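PDB 6SXJ: spectinomycin 9-adenylyltransferase from Enterococcus faecalis, which catalyses ATP-dependent adenylylation of spectinomycin at its 9-hydroxyl, releasing diphosphate and making bacteria resistant to that antibiotic but not to streptomycin. Local coordinates for residues A[174-188]-A[236-249]. Residues are numbered along the deposited sequence; the frame is centred on the assembly and turned at random.
Sequences IDNYQDDETNSILTL and WTNENVNLTINYLN
Glu-181, in the first turn of helix 181-188, passes over the pyrrole side of the Trp-236 indole, its carboxylate ending above the rim. Its CB sits over one face, 3.8 Å from the centroid of the five-membered ring and almost exactly on the ring normal, a CH-pi contact. CG reaches Val-241 CG2 at 4.0 Å; there the chain bends sharply, which brings CD above the rim of the indole, near Trp-236 CD1 and CB. OE1 comes above CD1 and OE2 nears Trp-236 CB, the carboxylate plane only 12° from the ring plane. Thr-182 OG1 meets the indole at its edge, near the plane, 3.2 Å from Trp-236 NE1; the 125° angle at the hydrogen makes this a weak hydrogen bond, and OG1 is also hydrogen-bonded to Ser-228 OG of helix 216-229.

Farther along, Ile-245 is inserted between loop and helix. Its CG1 stands over a face of the Tyr-177 ring, close to the normal, while CD1 packs 4.0 Å from Leu-188 CD1 and CG2 lies 3.6 Å from Ile-174 CG2. Leu-248 CD1 continues the apolar seam against Ile-185 CG2 (3.9 Å). The axes of 181-188 and 241-249 run nearly parallel, 24° apart and 9.9 Å at closest approach: side-by-side helix packing within the all-helical part of the aminoglycoside adenylyltransferase C-terminal domain, extended at the helices' N-terminal ends by Tyr-177 and Trp-236 from the loops leading into them.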
loop_
_atom_site.group_PDB
_atom_site.type_symbol
_atom_site.label_atom_id
_atom_site.label_comp_id
_atom_site.label_asym_id
_atom_site.label_seq_id
_atom_site.Cartn_x
_atom_site.Cartn_y
_atom_site.Cartn_z
ATOM N N ILE A 174 -11.597 11.182 -5.299
ATOM C CA ILE A 174 -12.369 11.820 -6.356
ATOM C C ILE A 174 -11.937 13.263 -6.570
ATOM O O ILE A 174 -12.187 13.833 -7.638
ATOM C CB ILE A 174 -13.881 11.758 -6.040
ATOM C CG1 ILE A 174 -14.150 12.207 -4.601
ATOM C CG2 ILE A 174 -14.416 10.354 -6.264
ATOM C CD1 ILE A 174 -14.503 13.680 -4.467
ATOM N N ASP A 175 -11.302 13.877 -5.572
ATOM C CA ASP A 175 -10.879 15.268 -5.663
ATOM C C ASP A 175 -9.437 15.417 -6.124
ATOM O O ASP A 175 -8.994 16.546 -6.373
ATOM C CB ASP A 175 -11.055 15.958 -4.303
ATOM C CG ASP A 175 -11.477 17.406 -4.435
ATOM O OD1 ASP A 175 -11.988 17.788 -5.510
ATOM O OD2 ASP A 175 -11.300 18.166 -3.460
ATOM N N ASN A 176 -8.721 14.307 -6.286
ATOM C CA ASN A 176 -7.290 14.326 -6.539
ATOM C C ASN A 176 -6.891 13.248 -7.523
ATOM O O ASN A 176 -5.890 12.550 -7.350
ATOM C CB ASN A 176 -6.514 14.152 -5.243
ATOM C CG ASN A 176 -6.629 15.371 -4.340
ATOM O OD1 ASN A 176 -5.905 16.394 -4.438
ATOM N ND2 ASN A 176 -7.595 15.287 -3.481
ATOM N N TYR A 177 -7.690 13.100 -8.566
ATOM C CA TYR A 177 -7.356 12.185 -9.638
ATOM C C TYR A 177 -6.655 12.882 -10.789
ATOM O O TYR A 177 -6.030 12.201 -11.608
ATOM C CB TYR A 177 -8.619 11.485 -10.145
ATOM C CG TYR A 177 -9.566 12.378 -10.909
ATOM C CD1 TYR A 177 -9.448 12.524 -12.284
ATOM C CD2 TYR A 177 -10.581 13.069 -10.261
ATOM C CE1 TYR A 177 -10.312 13.332 -12.991
ATOM C CE2 TYR A 177 -11.452 13.883 -10.965
ATOM C CZ TYR A 177 -11.310 14.009 -12.330
ATOM O OH TYR A 177 -12.169 14.812 -13.041
ATOM N N GLN A 178 -6.744 14.214 -10.862
ATOM C CA GLN A 178 -6.001 14.995 -11.843
ATOM C C GLN A 178 -4.533 14.603 -11.789
ATOM O O GLN A 178 -3.844 14.960 -10.829
ATOM C CB GLN A 178 -6.165 16.490 -11.568
ATOM C CG GLN A 178 -5.704 17.409 -12.698
ATOM C CD GLN A 178 -5.857 18.884 -12.338
ATOM O OE1 GLN A 178 -5.662 19.279 -11.184
ATOM N NE2 GLN A 178 -6.212 19.704 -13.323
ATOM N N ASP A 179 -4.089 13.803 -12.770
ATOM C CA ASP A 179 -2.685 13.530 -13.081
ATOM C C ASP A 179 -2.153 12.232 -12.477
ATOM O O ASP A 179 -1.053 11.793 -12.833
ATOM C CB ASP A 179 -1.798 14.699 -12.646
ATOM C CG ASP A 179 -1.816 15.844 -13.641
ATOM O OD1 ASP A 179 -2.256 16.955 -13.268
ATOM O OD2 ASP A 179 -1.395 15.638 -14.799
ATOM N N ASP A 180 -2.901 11.615 -11.566
ATOM C CA ASP A 180 -2.650 10.224 -11.205
ATOM C C ASP A 180 -3.896 9.422 -11.572
ATOM O O ASP A 180 -4.405 8.640 -10.763
ATOM C CB ASP A 180 -2.295 10.075 -9.722
ATOM C CG ASP A 180 -3.331 10.673 -8.807
ATOM O OD1 ASP A 180 -3.793 9.957 -7.893
ATOM O OD2 ASP A 180 -3.672 11.863 -8.989
ATOM N N GLU A 181 -4.388 9.624 -12.800
ATOM C CA GLU A 181 -5.680 9.066 -13.195
ATOM C C GLU A 181 -5.702 7.554 -13.050
ATOM O O GLU A 181 -6.616 6.992 -12.434
ATOM C CB GLU A 181 -6.002 9.447 -14.639
ATOM C CG GLU A 181 -6.353 10.897 -14.840
ATOM C CD GLU A 181 -5.124 11.763 -14.968
ATOM O OE1 GLU A 181 -4.040 11.318 -14.538
ATOM O OE2 GLU A 181 -5.242 12.891 -15.488
ATOM N N THR A 182 -4.709 6.874 -13.628
ATOM C CA THR A 182 -4.723 5.416 -13.647
ATOM C C THR A 182 -4.820 4.846 -12.236
ATOM O O THR A 182 -5.586 3.908 -11.987
ATOM C CB THR A 182 -3.475 4.885 -14.361
ATOM O OG1 THR A 182 -3.321 5.549 -15.624
ATOM C CG2 THR A 182 -3.604 3.390 -14.591
ATOM N N ASN A 183 -4.036 5.390 -11.304
ATOM C CA ASN A 183 -4.106 4.910 -9.927
ATOM C C ASN A 183 -5.520 5.063 -9.377
ATOM O O ASN A 183 -6.093 4.116 -8.823
ATOM C CB ASN A 183 -3.104 5.665 -9.049
ATOM C CG ASN A 183 -1.739 5.787 -9.692
ATOM O OD1 ASN A 183 -1.625 6.136 -10.868
ATOM N ND2 ASN A 183 -0.694 5.504 -8.924
ATOM N N SER A 184 -6.107 6.250 -9.546
ATOM C CA SER A 184 -7.397 6.540 -8.928
ATOM C C SER A 184 -8.492 5.631 -9.475
ATOM O O SER A 184 -9.291 5.072 -8.715
ATOM C CB SER A 184 -7.748 8.012 -9.146
ATOM O OG SER A 184 -6.970 8.848 -8.306
ATOM N N ILE A 185 -8.541 5.466 -10.798
ATOM C CA ILE A 185 -9.564 4.611 -11.395
ATOM C C ILE A 185 -9.470 3.201 -10.829
ATOM O O ILE A 185 -10.460 2.627 -10.363
ATOM C CB ILE A 185 -9.431 4.597 -12.928
ATOM C CG1 ILE A 185 -9.689 5.984 -13.509
ATOM C CG2 ILE A 185 -10.395 3.589 -13.529
ATOM C CD1 ILE A 185 -9.549 6.046 -15.016
ATOM N N LEU A 186 -8.279 2.609 -10.881
ATOM C CA LEU A 186 -8.143 1.212 -10.483
ATOM C C LEU A 186 -8.209 1.043 -8.972
ATOM O O LEU A 186 -8.689 0.012 -8.489
ATOM C CB LEU A 186 -6.839 0.633 -11.033
ATOM C CG LEU A 186 -6.656 0.832 -12.540
ATOM C CD1 LEU A 186 -5.179 0.791 -12.902
ATOM C CD2 LEU A 186 -7.434 -0.208 -13.334
ATOM N N THR A 187 -7.752 2.038 -8.212
ATOM C CA THR A 187 -7.983 2.014 -6.773
ATOM C C THR A 187 -9.472 1.887 -6.472
ATOM O O THR A 187 -9.894 1.014 -5.704
ATOM C CB THR A 187 -7.407 3.276 -6.126
ATOM O OG1 THR A 187 -6.096 3.533 -6.646
ATOM C CG2 THR A 187 -7.330 3.107 -4.608
ATOM N N LEU A 188 -10.289 2.748 -7.085
ATOM C CA LEU A 188 -11.733 2.655 -6.897
ATOM C C LEU A 188 -12.254 1.290 -7.329
ATOM O O LEU A 188 -13.135 0.719 -6.676
ATOM C CB LEU A 188 -12.435 3.762 -7.680
ATOM C CG LEU A 188 -12.354 5.188 -7.131
ATOM C CD1 LEU A 188 -12.847 6.162 -8.186
ATOM C CD2 LEU A 188 -13.142 5.336 -5.864
ATOM N N TRP A 236 -4.086 11.061 -20.794
ATOM C CA TRP A 236 -5.502 11.189 -20.483
ATOM C C TRP A 236 -6.070 12.568 -20.797
ATOM O O TRP A 236 -7.233 12.827 -20.465
ATOM C CB TRP A 236 -5.742 10.897 -19.001
ATOM C CG TRP A 236 -5.274 9.562 -18.521
ATOM C CD1 TRP A 236 -4.043 9.255 -18.013
ATOM C CD2 TRP A 236 -6.041 8.357 -18.472
ATOM N NE1 TRP A 236 -3.997 7.930 -17.658
ATOM C CE2 TRP A 236 -5.212 7.355 -17.931
ATOM C CE3 TRP A 236 -7.350 8.025 -18.836
ATOM C CZ2 TRP A 236 -5.646 6.047 -17.745
ATOM C CZ3 TRP A 236 -7.777 6.727 -18.653
ATOM C CH2 TRP A 236 -6.930 5.753 -18.114
ATOM N N THR A 237 -5.292 13.457 -21.416
ATOM C CA THR A 237 -5.685 14.860 -21.483
ATOM C C THR A 237 -6.986 15.085 -22.244
ATOM O O THR A 237 -7.559 16.174 -22.134
ATOM C CB THR A 237 -4.563 15.687 -22.117
ATOM O OG1 THR A 237 -4.195 15.118 -23.379
ATOM C CG2 THR A 237 -3.345 15.719 -21.202
ATOM N N ASN A 238 -7.476 14.094 -22.994
ATOM C CA ASN A 238 -8.744 14.218 -23.697
ATOM C C ASN A 238 -9.772 13.167 -23.303
ATOM O O ASN A 238 -10.931 13.276 -23.723
ATOM C CB ASN A 238 -8.527 14.152 -25.217
ATOM C CG ASN A 238 -8.085 15.479 -25.798
ATOM O OD1 ASN A 238 -6.899 15.809 -25.784
ATOM N ND2 ASN A 238 -9.038 16.251 -26.307
ATOM N N GLU A 239 -9.392 12.160 -22.522
ATOM C CA GLU A 239 -10.366 11.221 -21.990
ATOM C C GLU A 239 -11.202 11.898 -20.909
ATOM O O GLU A 239 -10.726 12.775 -20.185
ATOM C CB GLU A 239 -9.671 9.988 -21.416
ATOM C CG GLU A 239 -8.871 9.190 -22.432
ATOM C CD GLU A 239 -9.752 8.456 -23.422
ATOM O OE1 GLU A 239 -10.688 7.753 -22.979
ATOM O OE2 GLU A 239 -9.504 8.577 -24.640
ATOM N N ASN A 240 -12.465 11.484 -20.812
ATOM C CA ASN A 240 -13.393 12.038 -19.825
ATOM C C ASN A 240 -13.337 11.198 -18.548
ATOM O O ASN A 240 -14.235 10.418 -18.222
ATOM C CB ASN A 240 -14.800 12.101 -20.405
ATOM C CG ASN A 240 -14.962 13.230 -21.397
ATOM O OD1 ASN A 240 -14.376 14.303 -21.235
ATOM N ND2 ASN A 240 -15.753 12.995 -22.434
ATOM N N VAL A 241 -12.232 11.376 -17.819
ATOM C CA VAL A 241 -12.015 10.602 -16.603
ATOM C C VAL A 241 -13.035 10.970 -15.537
ATOM O O VAL A 241 -13.372 10.148 -14.675
ATOM C CB VAL A 241 -10.577 10.818 -16.094
ATOM C CG1 VAL A 241 -10.366 10.092 -14.775
ATOM C CG2 VAL A 241 -9.563 10.356 -17.138
ATOM N N ASN A 242 -13.515 12.215 -15.552
ATOM C CA ASN A 242 -14.473 12.644 -14.542
ATOM C C ASN A 242 -15.678 11.712 -14.500
ATOM O O ASN A 242 -16.137 11.325 -13.419
ATOM C CB ASN A 242 -14.903 14.085 -14.823
ATOM C CG ASN A 242 -15.212 14.327 -16.286
ATOM O OD1 ASN A 242 -14.411 14.001 -17.166
ATOM N ND2 ASN A 242 -16.383 14.900 -16.556
ATOM N N LEU A 243 -16.188 11.318 -15.668
ATOM C CA LEU A 243 -17.415 10.525 -15.716
ATOM C C LEU A 243 -17.231 9.167 -15.057
ATOM O O LEU A 243 -18.086 8.712 -14.287
ATOM C CB LEU A 243 -17.861 10.357 -17.169
ATOM C CG LEU A 243 -17.943 11.676 -17.934
ATOM C CD1 LEU A 243 -18.326 11.465 -19.377
ATOM C CD2 LEU A 243 -18.934 12.603 -17.243
ATOM N N THR A 244 -16.126 8.489 -15.365
ATOM C CA THR A 244 -15.910 7.165 -14.791
ATOM C C THR A 244 -15.640 7.254 -13.295
ATOM O O THR A 244 -16.140 6.436 -12.516
ATOM C CB THR A 244 -14.754 6.467 -15.511
ATOM O OG1 THR A 244 -15.100 6.252 -16.885
ATOM C CG2 THR A 244 -14.450 5.142 -14.860
ATOM N N ILE A 245 -14.835 8.234 -12.875
ATOM C CA ILE A 245 -14.640 8.471 -11.445
ATOM C C ILE A 245 -15.993 8.616 -10.759
ATOM O O ILE A 245 -16.272 7.972 -9.737
ATOM C CB ILE A 245 -13.761 9.718 -11.228
ATOM C CG1 ILE A 245 -12.347 9.479 -11.771
ATOM C CG2 ILE A 245 -13.709 10.093 -9.755
ATOM C CD1 ILE A 245 -11.419 8.798 -10.786
ATOM N N ASN A 246 -16.854 9.476 -11.314
ATOM C CA ASN A 246 -18.197 9.644 -10.770
ATOM C C ASN A 246 -18.943 8.317 -10.761
ATOM O O ASN A 246 -19.535 7.929 -9.748
ATOM C CB ASN A 246 -18.962 10.690 -11.584
ATOM C CG ASN A 246 -18.423 12.093 -11.382
ATOM O OD1 ASN A 246 -17.692 12.355 -10.422
ATOM N ND2 ASN A 246 -18.775 13.005 -12.290
ATOM N N TYR A 247 -18.901 7.595 -11.883
ATOM C CA TYR A 247 -19.570 6.302 -11.956
ATOM C C TYR A 247 -19.054 5.351 -10.881
ATOM O O TYR A 247 -19.837 4.745 -10.137
ATOM C CB TYR A 247 -19.368 5.685 -13.339
ATOM C CG TYR A 247 -19.686 4.207 -13.363
ATOM C CD1 TYR A 247 -21.003 3.770 -13.324
ATOM C CD2 TYR A 247 -18.674 3.246 -13.398
ATOM C CE1 TYR A 247 -21.314 2.431 -13.330
ATOM C CE2 TYR A 247 -18.979 1.894 -13.411
ATOM C CZ TYR A 247 -20.305 1.495 -13.375
ATOM O OH TYR A 247 -20.640 0.158 -13.383
ATOM N N LEU A 248 -17.732 5.189 -10.800
ATOM C CA LEU A 248 -17.160 4.265 -9.827
ATOM C C LEU A 248 -17.475 4.698 -8.403
ATOM O O LEU A 248 -17.741 3.858 -7.534
ATOM C CB LEU A 248 -15.649 4.169 -10.032
ATOM C CG LEU A 248 -15.230 3.554 -11.368
ATOM C CD1 LEU A 248 -13.732 3.633 -11.578
ATOM C CD2 LEU A 248 -15.724 2.118 -11.406
ATOM N N ASN A 249 -17.431 6.005 -8.141
ATOM C CA ASN A 249 -17.712 6.496 -6.797
ATOM C C ASN A 249 -19.156 6.209 -6.403
ATOM O O ASN A 249 -19.426 5.683 -5.317
ATOM C CB ASN A 249 -17.415 7.995 -6.721
ATOM C CG ASN A 249 -17.446 8.523 -5.302
ATOM O OD1 ASN A 249 -16.853 7.940 -4.397
ATOM N ND2 ASN A 249 -18.145 9.630 -5.100
#